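Local structure of chitin deacetylase 1 (Bombyx mori, 5ZNT) at residues 78-92 against 127-141. The protein removes the N-acetyl groups of N-acetylglucosamine units in chitin, a zinc-dependent hydrolysis that yields chitosan and acetate. Residues are numbered along the deposited sequence; the frame is centred on the assembly and turned at random.
Sequences VSHKYTNYSAVQETH and MRVIIEKFSNITDNS. With NAG (2-acetamido-2-deoxy-beta-D-glucopyranose), chain B; NAG (2-acetamido-2-deoxy-beta-D-glucopyranose), chain D.
Tyr85 lies as a knob among Met127, Ile130, Ile131 and Phe134, where helix 85-92 crosses helix 127-134 at -80° with their axes 9.6 Å apart. Its CG stands anti to the carbonyl carbon (chi1 -74°), which lays the ring across helix 127-134: Ile131 CG1 and the hydroxyl of Ser135 meet the ring edge, while Ile130 CG2 comes obliquely to within 3.5 Å of Tyr85 CZ. At the far end, Tyr85 OH and His80 ND1 share a hydrogen bond of 2.6 Å that ties the two rings together. Ile130 CD1 then sits squarely over one face of the His80 imidazole, a CH-pi contact 3.8 Å from its centroid. Met127, bent at chi2, brings its methyl CE to 3.6 Å from Val78 CG1.

Where helix 127-134 ends in a Schellman motif, Ser135 OG donates to Tyr85 O (2.7 Å) in the carbonyl plane, on a lone pair; the same oxygen also takes Gln89 N. The extended Gln89 runs alongside Asn136, and two waters link its amide to that glycosylated asparagine.

His92 is held from two directions: Ile137 CD1 packs over one face, and NE2 donates to Ser141 OG (2.7 Å, 160°), which in turn donates to Asp139 OD1. With an alanine in place of His92, Ser141 OG would probably lose its N-H donor and Ile137 CD1 its ring face, leaving the 137-141 loop less firmly tied.

In the CE4 catalytic domain, Ser79 lies about 4 Å, side chain to side chain, from zinc ligands Asp46 and His105; strand 97-100 backs Met127, Ile131 and His92, strand 355-359 covers His80 and Tyr85, and helix 53-59 touches Asn84 and Ala87.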
loop_
_atom_site.group_PDB
_atom_site.type_symbol
_atom_site.label_atom_id
_atom_site.label_comp_id
_atom_site.label_asym_id
_atom_site.label_seq_id
_atom_site.Cartn_x
_atom_site.Cartn_y
_atom_site.Cartn_z
ATOM N N VAL A 78 -6.276 4.557 -2.036
ATOM C CA VAL A 78 -7.251 5.646 -2.044
ATOM C C VAL A 78 -8.631 5.064 -2.249
ATOM O O VAL A 78 -8.842 4.281 -3.181
ATOM C CB VAL A 78 -6.914 6.672 -3.144
ATOM C CG1 VAL A 78 -7.973 7.803 -3.164
ATOM C CG2 VAL A 78 -5.499 7.260 -2.884
ATOM N N SER A 79 -9.574 5.445 -1.382
ATOM C CA SER A 79 -10.986 5.151 -1.573
ATOM C C SER A 79 -11.687 6.405 -2.100
ATOM O O SER A 79 -11.227 7.523 -1.873
ATOM C CB SER A 79 -11.636 4.687 -0.251
ATOM O OG SER A 79 -11.477 5.685 0.768
ATOM N N HIS A 80 -12.831 6.209 -2.777
ATOM C CA HIS A 80 -13.427 7.281 -3.585
ATOM C C HIS A 80 -14.110 8.348 -2.738
ATOM O O HIS A 80 -13.897 9.544 -2.951
ATOM C CB HIS A 80 -14.420 6.675 -4.584
ATOM C CG HIS A 80 -15.207 7.684 -5.378
ATOM N ND1 HIS A 80 -14.627 8.770 -6.010
ATOM C CD2 HIS A 80 -16.530 7.751 -5.658
ATOM C CE1 HIS A 80 -15.562 9.456 -6.651
ATOM N NE2 HIS A 80 -16.727 8.858 -6.455
ATOM N N LYS A 81 -14.982 7.954 -1.796
ATOM C CA LYS A 81 -15.910 8.939 -1.254
ATOM C C LYS A 81 -15.156 10.011 -0.484
ATOM O O LYS A 81 -14.312 9.710 0.369
ATOM C CB LYS A 81 -16.970 8.272 -0.353
ATOM C CG LYS A 81 -18.274 9.076 -0.242
ATOM C CD LYS A 81 -19.271 8.359 0.731
ATOM C CE LYS A 81 -20.638 9.006 0.698
ATOM N NZ LYS A 81 -21.657 8.235 1.519
ATOM N N TYR A 82 -15.459 11.275 -0.806
ATOM C CA TYR A 82 -14.869 12.475 -0.223
ATOM C C TYR A 82 -13.435 12.733 -0.660
ATOM O O TYR A 82 -12.780 13.616 -0.103
ATOM C CB TYR A 82 -14.914 12.460 1.310
ATOM C CG TYR A 82 -16.276 12.092 1.871
ATOM C CD1 TYR A 82 -17.411 12.865 1.575
ATOM C CD2 TYR A 82 -16.429 10.984 2.708
ATOM C CE1 TYR A 82 -18.676 12.525 2.114
ATOM C CE2 TYR A 82 -17.668 10.638 3.237
ATOM C CZ TYR A 82 -18.787 11.410 2.948
ATOM O OH TYR A 82 -20.016 11.043 3.480
ATOM N N THR A 83 -12.919 12.011 -1.643
ATOM C CA THR A 83 -11.540 12.227 -2.041
ATOM C C THR A 83 -11.429 13.467 -2.920
ATOM O O THR A 83 -12.337 13.785 -3.690
ATOM C CB THR A 83 -11.007 10.990 -2.750
ATOM O OG1 THR A 83 -10.648 10.059 -1.736
ATOM C CG2 THR A 83 -9.776 11.282 -3.646
ATOM N N ASN A 84 -10.338 14.198 -2.736
ATOM C CA ASN A 84 -10.000 15.380 -3.520
ATOM C C ASN A 84 -9.029 14.927 -4.606
ATOM O O ASN A 84 -7.872 14.606 -4.313
ATOM C CB ASN A 84 -9.415 16.414 -2.570
ATOM C CG ASN A 84 -8.857 17.638 -3.254
ATOM O OD1 ASN A 84 -8.520 17.650 -4.446
ATOM N ND2 ASN A 84 -8.750 18.696 -2.471
ATOM N N TYR A 85 -9.502 14.861 -5.856
ATOM C CA TYR A 85 -8.677 14.280 -6.907
ATOM C C TYR A 85 -7.587 15.213 -7.419
ATOM O O TYR A 85 -6.621 14.720 -8.017
ATOM C CB TYR A 85 -9.557 13.775 -8.058
ATOM C CG TYR A 85 -10.239 12.506 -7.598
ATOM C CD1 TYR A 85 -9.581 11.267 -7.681
ATOM C CD2 TYR A 85 -11.491 12.559 -6.987
ATOM C CE1 TYR A 85 -10.188 10.109 -7.224
ATOM C CE2 TYR A 85 -12.110 11.417 -6.521
ATOM C CZ TYR A 85 -11.444 10.205 -6.612
ATOM O OH TYR A 85 -12.070 9.103 -6.129
ATOM N N SER A 86 -7.699 16.528 -7.186
ATOM C CA SER A 86 -6.554 17.415 -7.416
ATOM C C SER A 86 -5.427 17.090 -6.455
ATOM O O SER A 86 -4.248 17.179 -6.816
ATOM C CB SER A 86 -6.953 18.877 -7.221
ATOM O OG SER A 86 -7.889 19.229 -8.210
ATOM N N ALA A 87 -5.779 16.760 -5.209
ATOM C CA ALA A 87 -4.770 16.402 -4.218
ATOM C C ALA A 87 -4.131 15.065 -4.552
ATOM O O ALA A 87 -2.913 14.899 -4.394
ATOM C CB ALA A 87 -5.391 16.378 -2.817
ATOM N N VAL A 88 -4.946 14.087 -4.978
ATOM C CA VAL A 88 -4.408 12.815 -5.450
ATOM C C VAL A 88 -3.412 13.069 -6.581
ATOM O O VAL A 88 -2.315 12.503 -6.611
ATOM C CB VAL A 88 -5.562 11.887 -5.904
ATOM C CG1 VAL A 88 -5.040 10.695 -6.646
ATOM C CG2 VAL A 88 -6.434 11.409 -4.690
ATOM N N GLN A 89 -3.787 13.934 -7.519
ATOM C CA GLN A 89 -2.927 14.253 -8.656
ATOM C C GLN A 89 -1.617 14.877 -8.203
ATOM O O GLN A 89 -0.548 14.552 -8.733
ATOM C CB GLN A 89 -3.665 15.200 -9.604
ATOM C CG GLN A 89 -2.857 15.615 -10.841
ATOM C CD GLN A 89 -3.677 16.520 -11.762
ATOM O OE1 GLN A 89 -4.553 17.261 -11.315
ATOM N NE2 GLN A 89 -3.386 16.461 -13.043
ATOM N N GLU A 90 -1.679 15.763 -7.213
ATOM C CA GLU A 90 -0.476 16.430 -6.743
ATOM C C GLU A 90 0.424 15.465 -5.974
ATOM O O GLU A 90 1.653 15.487 -6.124
ATOM C CB GLU A 90 -0.873 17.628 -5.880
ATOM C CG GLU A 90 0.291 18.364 -5.265
ATOM C CD GLU A 90 1.127 19.137 -6.291
ATOM O OE1 GLU A 90 2.132 19.736 -5.854
ATOM O OE2 GLU A 90 0.804 19.138 -7.516
ATOM N N THR A 91 -0.181 14.612 -5.150
ATOM C CA THR A 91 0.557 13.559 -4.466
ATOM C C THR A 91 1.303 12.677 -5.464
ATOM O O THR A 91 2.471 12.331 -5.249
ATOM C CB THR A 91 -0.435 12.743 -3.628
ATOM O OG1 THR A 91 -1.006 13.591 -2.622
ATOM C CG2 THR A 91 0.216 11.524 -2.984
ATOM N N HIS A 92 0.636 12.297 -6.554
ATOM C CA HIS A 92 1.260 11.501 -7.604
ATOM C C HIS A 92 2.364 12.296 -8.303
ATOM O O HIS A 92 3.461 11.770 -8.540
ATOM C CB HIS A 92 0.181 11.065 -8.595
ATOM C CG HIS A 92 0.640 10.085 -9.637
ATOM N ND1 HIS A 92 1.154 10.476 -10.855
ATOM C CD2 HIS A 92 0.606 8.734 -9.663
ATOM C CE1 HIS A 92 1.436 9.408 -11.579
ATOM N NE2 HIS A 92 1.111 8.335 -10.881
ATOM N N MET A 127 -12.565 2.083 -9.419
ATOM C CA MET A 127 -11.826 3.120 -8.707
ATOM C C MET A 127 -10.597 3.545 -9.501
ATOM O O MET A 127 -10.250 4.734 -9.523
ATOM C CB MET A 127 -11.412 2.638 -7.311
ATOM C CG MET A 127 -10.641 3.681 -6.491
ATOM S SD MET A 127 -11.530 5.284 -6.356
ATOM C CE MET A 127 -10.335 6.307 -5.487
ATOM N N ARG A 128 -9.927 2.594 -10.165
ATOM C CA ARG A 128 -8.820 2.974 -11.049
ATOM C C ARG A 128 -9.284 3.932 -12.148
ATOM O O ARG A 128 -8.578 4.893 -12.493
ATOM C CB ARG A 128 -8.167 1.729 -11.664
ATOM C CG ARG A 128 -6.991 2.062 -12.638
ATOM C CD ARG A 128 -6.282 0.773 -13.143
ATOM N NE ARG A 128 -7.223 -0.099 -13.831
ATOM C CZ ARG A 128 -6.962 -1.359 -14.162
ATOM N NH1 ARG A 128 -5.783 -1.887 -13.868
ATOM N NH2 ARG A 128 -7.878 -2.088 -14.784
ATOM N N VAL A 129 -10.463 3.688 -12.720
ATOM C CA VAL A 129 -10.982 4.594 -13.752
ATOM C C VAL A 129 -11.205 5.995 -13.181
ATOM O O VAL A 129 -10.847 7.004 -13.805
ATOM C CB VAL A 129 -12.283 4.019 -14.346
ATOM C CG1 VAL A 129 -13.112 5.113 -15.058
ATOM C CG2 VAL A 129 -11.980 2.846 -15.290
ATOM N N ILE A 130 -11.809 6.079 -11.993
ATOM C CA ILE A 130 -12.051 7.378 -11.366
ATOM C C ILE A 130 -10.748 8.139 -11.186
ATOM O O ILE A 130 -10.635 9.325 -11.547
ATOM C CB ILE A 130 -12.780 7.193 -10.021
ATOM C CG1 ILE A 130 -14.134 6.509 -10.244
ATOM C CG2 ILE A 130 -12.965 8.553 -9.312
ATOM C CD1 ILE A 130 -14.898 6.227 -8.932
ATOM N N ILE A 131 -9.738 7.474 -10.620
ATOM C CA ILE A 131 -8.458 8.138 -10.368
ATOM C C ILE A 131 -7.827 8.603 -11.668
ATOM O O ILE A 131 -7.389 9.758 -11.783
ATOM C CB ILE A 131 -7.496 7.206 -9.622
ATOM C CG1 ILE A 131 -8.022 6.912 -8.204
ATOM C CG2 ILE A 131 -6.102 7.838 -9.561
ATOM C CD1 ILE A 131 -7.242 5.773 -7.520
ATOM N N GLU A 132 -7.719 7.691 -12.645
ATOM C CA GLU A 132 -7.050 8.016 -13.903
ATOM C C GLU A 132 -7.726 9.196 -14.583
ATOM O O GLU A 132 -7.046 10.098 -15.106
ATOM C CB GLU A 132 -7.024 6.792 -14.823
ATOM C CG GLU A 132 -6.062 5.682 -14.321
ATOM C CD GLU A 132 -6.038 4.430 -15.221
ATOM O OE1 GLU A 132 -6.878 4.308 -16.122
ATOM O OE2 GLU A 132 -5.178 3.552 -15.023
ATOM N N LYS A 133 -9.065 9.240 -14.536
ATOM C CA LYS A 133 -9.768 10.379 -15.116
ATOM C C LYS A 133 -9.594 11.645 -14.282
ATOM O O LYS A 133 -9.066 12.650 -14.773
ATOM C CB LYS A 133 -11.257 10.085 -15.295
ATOM C CG LYS A 133 -12.017 11.314 -15.833
ATOM C CD LYS A 133 -13.443 10.957 -16.273
ATOM C CE LYS A 133 -14.211 12.258 -16.665
ATOM N NZ LYS A 133 -15.601 11.910 -17.127
ATOM N N PHE A 134 -10.068 11.642 -13.031
ATOM C CA PHE A 134 -10.159 12.909 -12.308
ATOM C C PHE A 134 -8.844 13.386 -11.726
ATOM O O PHE A 134 -8.754 14.567 -11.369
ATOM C CB PHE A 134 -11.245 12.822 -11.243
ATOM C CG PHE A 134 -12.589 12.690 -11.863
ATOM C CD1 PHE A 134 -13.189 13.801 -12.467
ATOM C CD2 PHE A 134 -13.192 11.440 -11.973
ATOM C CE1 PHE A 134 -14.420 13.693 -13.103
ATOM C CE2 PHE A 134 -14.428 11.311 -12.618
ATOM C CZ PHE A 134 -15.046 12.445 -13.178
ATOM N N SER A 135 -7.825 12.532 -11.651
ATOM C CA SER A 135 -6.471 12.982 -11.331
ATOM C C SER A 135 -5.589 13.050 -12.575
ATOM O O SER A 135 -4.391 13.333 -12.455
ATOM C CB SER A 135 -5.827 12.050 -10.292
ATOM O OG SER A 135 -6.510 12.176 -9.048
ATOM N N ASN A 136 -6.139 12.744 -13.750
ATOM C CA ASN A 136 -5.419 12.834 -15.023
ATOM C C ASN A 136 -4.080 12.095 -14.956
ATOM O O ASN A 136 -3.004 12.638 -15.205
ATOM C CB ASN A 136 -5.227 14.295 -15.433
ATOM C CG ASN A 136 -4.733 14.428 -16.871
ATOM O OD1 ASN A 136 -4.873 13.505 -17.674
ATOM N ND2 ASN A 136 -4.155 15.570 -17.196
ATOM N N ILE A 137 -4.162 10.828 -14.580
ATOM C CA ILE A 137 -2.989 9.973 -14.512
ATOM C C ILE A 137 -3.026 9.093 -15.745
ATOM O O ILE A 137 -3.972 8.318 -15.944
ATOM C CB ILE A 137 -2.960 9.165 -13.206
ATOM C CG1 ILE A 137 -2.783 10.141 -12.031
ATOM C CG2 ILE A 137 -1.838 8.090 -13.261
ATOM C CD1 ILE A 137 -2.911 9.490 -10.639
ATOM N N THR A 138 -2.028 9.258 -16.612
ATOM C CA THR A 138 -2.045 8.619 -17.920
ATOM C C THR A 138 -0.924 7.610 -18.119
ATOM O O THR A 138 -0.843 7.009 -19.196
ATOM C CB THR A 138 -1.962 9.686 -19.025
ATOM O OG1 THR A 138 -0.812 10.508 -18.791
ATOM C CG2 THR A 138 -3.207 10.583 -18.998
ATOM N N ASP A 139 -0.058 7.395 -17.127
ATOM C CA ASP A 139 1.104 6.537 -17.314
ATOM C C ASP A 139 0.893 5.116 -16.803
ATOM O O ASP A 139 1.876 4.396 -16.597
ATOM C CB ASP A 139 2.327 7.172 -16.644
ATOM C CG ASP A 139 2.172 7.292 -15.132
ATOM O OD1 ASP A 139 1.057 7.027 -14.608
ATOM O OD2 ASP A 139 3.172 7.630 -14.467
ATOM N N ASN A 140 -0.359 4.707 -16.561
ATOM C CA ASN A 140 -0.693 3.343 -16.126
ATOM C C ASN A 140 0.040 2.917 -14.847
ATOM O O ASN A 140 0.348 1.736 -14.655
ATOM C CB ASN A 140 -0.436 2.339 -17.245
ATOM C CG ASN A 140 -1.223 2.671 -18.488
ATOM O OD1 ASN A 140 -0.648 3.011 -19.515
ATOM N ND2 ASN A 140 -2.538 2.617 -18.390
ATOM N N SER A 141 0.285 3.870 -13.950
ATOM C CA SER A 141 1.008 3.605 -12.709
ATOM C C SER A 141 0.096 3.329 -11.505
ATOM O O SER A 141 0.604 3.056 -10.414
ATOM C CB SER A 141 1.937 4.776 -12.392
ATOM O OG SER A 141 1.212 5.987 -12.229
HETATM C C1 NAG B . -8.192 19.922 -2.941
HETATM C C2 NAG B . -8.342 21.110 -2.013
HETATM C C3 NAG B . -7.642 22.323 -2.624
HETATM C C4 NAG B . -6.203 21.983 -3.010
HETATM C C5 NAG B . -6.146 20.676 -3.797
HETATM C C6 NAG B . -4.739 20.180 -4.037
HETATM C C7 NAG B . -10.475 20.745 -0.831
HETATM C C8 NAG B . -11.864 21.273 -0.619
HETATM N N2 NAG B . -9.729 21.419 -1.710
HETATM O O3 NAG B . -7.695 23.377 -1.672
HETATM O O4 NAG B . -5.702 22.907 -3.967
HETATM O O5 NAG B . -6.845 19.640 -3.103
HETATM O O6 NAG B . -4.022 20.083 -2.813
HETATM O O7 NAG B . -10.059 19.730 -0.253
HETATM C C1 NAG D . -3.650 15.806 -18.531
HETATM C C2 NAG D . -4.529 16.878 -19.219
HETATM C C3 NAG D . -3.851 17.441 -20.477
HETATM C C4 NAG D . -2.414 17.851 -20.196
HETATM C C5 NAG D . -1.678 16.655 -19.616
HETATM C C6 NAG D . -0.235 16.949 -19.278
HETATM C C7 NAG D . -6.989 16.830 -19.153
HETATM C C8 NAG D . -8.226 16.105 -19.609
HETATM N N2 NAG D . -5.826 16.313 -19.561
HETATM O O3 NAG D . -4.587 18.564 -20.947
HETATM O O4 NAG D . -1.777 18.284 -21.394
HETATM O O5 NAG D . -2.322 16.280 -18.393
HETATM O O6 NAG D . -0.109 18.186 -18.591
HETATM O O7 NAG D . -7.044 17.833 -18.446
HETATM O O HOH W 1 -7.191 16.905 -10.669
HETATM O O HOH W 2 -1.384 14.234 -13.734
HETATM O O HOH W 3 -4.054 17.929 -15.460
#